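Local coordinates for inositol 2-dehydrogenase/D-chiro-inositol 3-dehydrogenase (PDB 4MIY), which oxidises myo-inositol and D-chiro-inositol to their keto derivatives, using NAD as the hydride acceptor, at residues Q193-R198 / P211-L216. Sequence-based numbering, arbitrary orientation.
Sequences QITYPR and PQLATL. With SO4 (sulfate ion), chain J.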
ATOM      1  N   GLN A 193       1.029 -31.055 -11.247  1.00 18.60           N
ATOM      2  CA  GLN A 193       0.476 -31.807 -10.126  1.00 16.68           C
ATOM      3  C   GLN A 193      -0.606 -30.997  -9.449  1.00 18.90           C
ATOM      4  O   GLN A 193      -0.398 -29.862  -9.124  1.00 19.68           O
ATOM      5  CB  GLN A 193       1.558 -32.186  -9.125  1.00 18.10           C
ATOM      6  CG  GLN A 193       1.049 -33.012  -7.969  1.00 18.63           C
ATOM      7  CD  GLN A 193       2.092 -33.392  -6.949  1.00 27.37           C
ATOM      8  OE1 GLN A 193       3.057 -32.712  -6.739  1.00 31.83           O
ATOM      9  NE2 GLN A 193       1.887 -34.513  -6.319  1.00 31.15           N
ATOM     10  N   ILE A 194      -1.780 -31.590  -9.313  1.00 15.13           N
ATOM     11  CA  ILE A 194      -2.901 -31.021  -8.615  1.00 16.95           C
ATOM     12  C   ILE A 194      -3.069 -31.707  -7.271  1.00 17.60           C
ATOM     13  O   ILE A 194      -3.178 -32.884  -7.218  1.00 21.32           O
ATOM     14  CB  ILE A 194      -4.168 -31.262  -9.374  1.00 19.32           C
ATOM     15  CG1 ILE A 194      -4.014 -30.741 -10.794  1.00 19.04           C
ATOM     16  CG2 ILE A 194      -5.290 -30.587  -8.707  1.00 20.55           C
ATOM     17  CD1 ILE A 194      -3.949 -29.255 -10.900  1.00 22.87           C
ATOM     18  N   THR A 195      -3.055 -30.945  -6.198  1.00 17.41           N
ATOM     19  CA  THR A 195      -3.314 -31.471  -4.885  1.00 16.74           C
ATOM     20  C   THR A 195      -4.511 -30.772  -4.234  1.00 18.40           C
ATOM     21  O   THR A 195      -4.835 -29.657  -4.558  1.00 17.82           O
ATOM     22  CB  THR A 195      -2.117 -31.323  -3.963  1.00 21.46           C
ATOM     23  OG1 THR A 195      -1.667 -30.000  -3.995  1.00 22.44           O
ATOM     24  CG2 THR A 195      -1.028 -32.191  -4.360  1.00 28.44           C
ATOM     25  N   TYR A 196      -5.142 -31.474  -3.314  1.00 16.15           N
ATOM     26  CA  TYR A 196      -6.336 -31.041  -2.665  1.00 16.40           C
ATOM     27  C   TYR A 196      -6.116 -30.811  -1.186  1.00 19.15           C
ATOM     28  O   TYR A 196      -5.924 -31.726  -0.448  1.00 19.74           O
ATOM     29  CB  TYR A 196      -7.415 -32.088  -2.817  1.00 19.02           C
ATOM     30  CG  TYR A 196      -7.794 -32.473  -4.223  1.00 15.98           C
ATOM     31  CD1 TYR A 196      -7.905 -31.554  -5.213  1.00 16.74           C
ATOM     32  CD2 TYR A 196      -8.124 -33.760  -4.526  1.00 20.92           C
ATOM     33  CE1 TYR A 196      -8.280 -31.900  -6.453  1.00 18.53           C
ATOM     34  CE2 TYR A 196      -8.500 -34.113  -5.778  1.00 18.14           C
ATOM     35  CZ  TYR A 196      -8.578 -33.181  -6.742  1.00 18.11           C
ATOM     36  OH  TYR A 196      -8.957 -33.493  -7.996  1.00 21.50           O
ATOM     37  N   PRO A 197      -6.126 -29.543  -0.764  1.00 15.19           N
ATOM     38  CA  PRO A 197      -6.174 -29.217   0.660  1.00 16.48           C
ATOM     39  C   PRO A 197      -7.516 -29.625   1.210  1.00 18.19           C
ATOM     40  O   PRO A 197      -8.313 -30.164   0.491  1.00 20.96           O
ATOM     41  CB  PRO A 197      -6.066 -27.714   0.688  1.00 18.39           C
ATOM     42  CG  PRO A 197      -5.689 -27.313  -0.687  1.00 18.95           C
ATOM     43  CD  PRO A 197      -6.102 -28.344  -1.606  1.00 15.89           C
ATOM     44  N   ARG A 198      -7.753 -29.374   2.475  1.00 21.60           N
ATOM     45  CA  ARG A 198      -9.046 -29.668   2.997  1.00 21.84           C
ATOM     46  C   ARG A 198     -10.140 -28.960   2.228  1.00 20.06           C
ATOM     47  O   ARG A 198      -9.995 -27.848   1.764  1.00 20.99           O
ATOM     48  CB  ARG A 198      -9.146 -29.287   4.449  1.00 25.67           C
ATOM     49  CG  ARG A 198      -8.981 -27.854   4.695  1.00 21.08           C
ATOM     50  CD  ARG A 198      -8.952 -27.471   6.177  1.00 20.18           C
ATOM     51  NE  ARG A 198     -10.164 -27.678   6.932  1.00 22.94           N
ATOM     52  CZ  ARG A 198     -10.333 -27.254   8.170  1.00 21.57           C
ATOM     53  NH1 ARG A 198      -9.396 -26.568   8.790  1.00 23.57           N
ATOM     54  NH2 ARG A 198     -11.422 -27.499   8.801  1.00 26.92           N
ATOM     55  N   PRO A 211     -10.407 -25.696  -2.127  1.00 16.19           N
ATOM     56  CA  PRO A 211      -9.521 -25.219  -3.173  1.00 16.63           C
ATOM     57  C   PRO A 211      -8.704 -26.289  -3.837  1.00 15.30           C
ATOM     58  O   PRO A 211      -8.784 -27.400  -3.440  1.00 17.05           O
ATOM     59  CB  PRO A 211      -8.628 -24.221  -2.424  1.00 14.16           C
ATOM     60  CG  PRO A 211      -8.644 -24.619  -1.123  1.00 19.58           C
ATOM     61  CD  PRO A 211     -10.003 -25.188  -0.835  1.00 17.23           C
ATOM     62  N   GLN A 212      -7.942 -25.925  -4.854  1.00 14.74           N
ATOM     63  CA  GLN A 212      -6.998 -26.819  -5.499  1.00 14.94           C
ATOM     64  C   GLN A 212      -5.647 -26.138  -5.599  1.00 15.82           C
ATOM     65  O   GLN A 212      -5.582 -24.949  -5.787  1.00 15.98           O
ATOM     66  CB  GLN A 212      -7.473 -27.265  -6.883  1.00 16.53           C
ATOM     67  CG  GLN A 212      -8.765 -28.005  -6.825  1.00 16.71           C
ATOM     68  CD  GLN A 212      -9.200 -28.630  -8.103  1.00 16.20           C
ATOM     69  OE1 GLN A 212      -8.418 -28.972  -8.934  1.00 18.60           O
ATOM     70  NE2 GLN A 212     -10.481 -28.791  -8.236  1.00 18.09           N
ATOM     71  N   LEU A 213      -4.590 -26.894  -5.436  1.00 14.94           N
ATOM     72  CA  LEU A 213      -3.260 -26.380  -5.592  1.00 15.51           C
ATOM     73  C   LEU A 213      -2.644 -27.005  -6.817  1.00 18.12           C
ATOM     74  O   LEU A 213      -2.637 -28.198  -6.930  1.00 19.95           O
ATOM     75  CB  LEU A 213      -2.437 -26.712  -4.383  1.00 15.73           C
ATOM     76  CG  LEU A 213      -2.893 -26.070  -3.066  1.00 15.08           C
ATOM     77  CD1 LEU A 213      -2.183 -26.665  -1.906  1.00 17.60           C
ATOM     78  CD2 LEU A 213      -2.662 -24.591  -3.100  1.00 18.01           C
ATOM     79  N   ALA A 214      -2.162 -26.178  -7.739  1.00 16.57           N
ATOM     80  CA  ALA A 214      -1.522 -26.642  -8.951  1.00 16.00           C
ATOM     81  C   ALA A 214      -0.059 -26.291  -8.937  1.00 18.19           C
ATOM     82  O   ALA A 214       0.280 -25.156  -8.763  1.00 18.61           O
ATOM     83  CB  ALA A 214      -2.187 -26.036 -10.157  1.00 17.95           C
ATOM     84  N   THR A 215       0.786 -27.287  -9.082  1.00 15.61           N
ATOM     85  CA  THR A 215       2.203 -27.085  -9.180  1.00 16.36           C
ATOM     86  C   THR A 215       2.700 -27.492 -10.559  1.00 15.82           C
ATOM     87  O   THR A 215       2.481 -28.587 -10.995  1.00 17.62           O
ATOM     88  CB  THR A 215       2.984 -27.858  -8.119  1.00 17.86           C
ATOM     89  OG1 THR A 215       2.552 -27.467  -6.822  1.00 22.94           O
ATOM     90  CG2 THR A 215       4.411 -27.588  -8.230  1.00 18.70           C
ATOM     91  N   LEU A 216       3.351 -26.580 -11.235  1.00 16.91           N
ATOM     92  CA  LEU A 216       3.907 -26.859 -12.534  1.00 15.54           C
ATOM     93  C   LEU A 216       5.400 -26.674 -12.490  1.00 19.86           C
ATOM     94  O   LEU A 216       5.883 -25.849 -11.775  1.00 19.76           O
ATOM     95  CB  LEU A 216       3.337 -25.926 -13.595  1.00 19.83           C
ATOM     96  CG  LEU A 216       1.870 -25.986 -13.951  1.00 18.20           C
ATOM     97  CD1 LEU A 216       1.030 -25.335 -12.918  1.00 25.16           C
ATOM     98  CD2 LEU A 216       1.666 -25.285 -15.230  1.00 23.88           C
TER
HETATM   99  S   SO4 J 406     -11.167 -25.336  11.990  0.54 19.53           S
HETATM  100  O1  SO4 J 406      -9.930 -25.394  11.312  0.54 18.70           O
HETATM  101  O2  SO4 J 406     -12.072 -26.258  11.391  0.54 23.38           O
HETATM  102  O3  SO4 J 406     -11.674 -24.012  11.909  0.54 22.24           O
HETATM  103  O4  SO4 J 406     -10.938 -25.639  13.356  0.54 20.99           O
HETATM  104  O   HOH W   1       0.091 -29.266  -6.163  1.00 21.96           O
HETATM  105  O   HOH W   2      -9.670 -29.357  -1.778  1.00 24.32           O
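Gln193 and Thr215, like Thr195 and Leu213, form antiparallel hydrogen-bonded pairs joining strands 189-195 and 212-218, whose short segments have 159° between their N-to-C directions. Thr215 N reaches Gln193 O at 2.8 Å, and Leu213 N donates to Thr195 O at 2.9 Å. Past Thr195 the ladder ends, and a water bridges Pro197 O and Pro211 O instead.

On one face, Ile194 CD1 meets Ala214 CB at 3.7 Å, covered by helix 168-185. Gln212 runs beside Tyr196, its amide turned 84° from the ring, with OE1 at the ring edge; OE1 accepts from Gln321 NE2 and NE2 donates to His209 O. On the other face, Thr195 OG1 sits between its backbone N and carbonyl carbon (chi1 51°), sharing a water with Leu213 O and Thr215 OG1. Beyond the strand, Pro197 CG packs on Leu213 CD1 at 3.8 Å.

Arg198 turns its guanidinium edge to a sulfate, probably from the crystallisation liquor, NH1 to O1 at 2.8 Å and NH2 to O2 at 2.9 Å. Shortening Arg198 to an alanine would remove both donors and is likely to leave the sulfate to Lys220 of the second subunit, without this paired grip. In the C-terminal domain's mixed sheet, these neighbouring strands pass from a directly hydrogen-bonded ladder to a water-bridged, proline-lined end, where Val223 of the second subunit packs on Pro197 and Leu213.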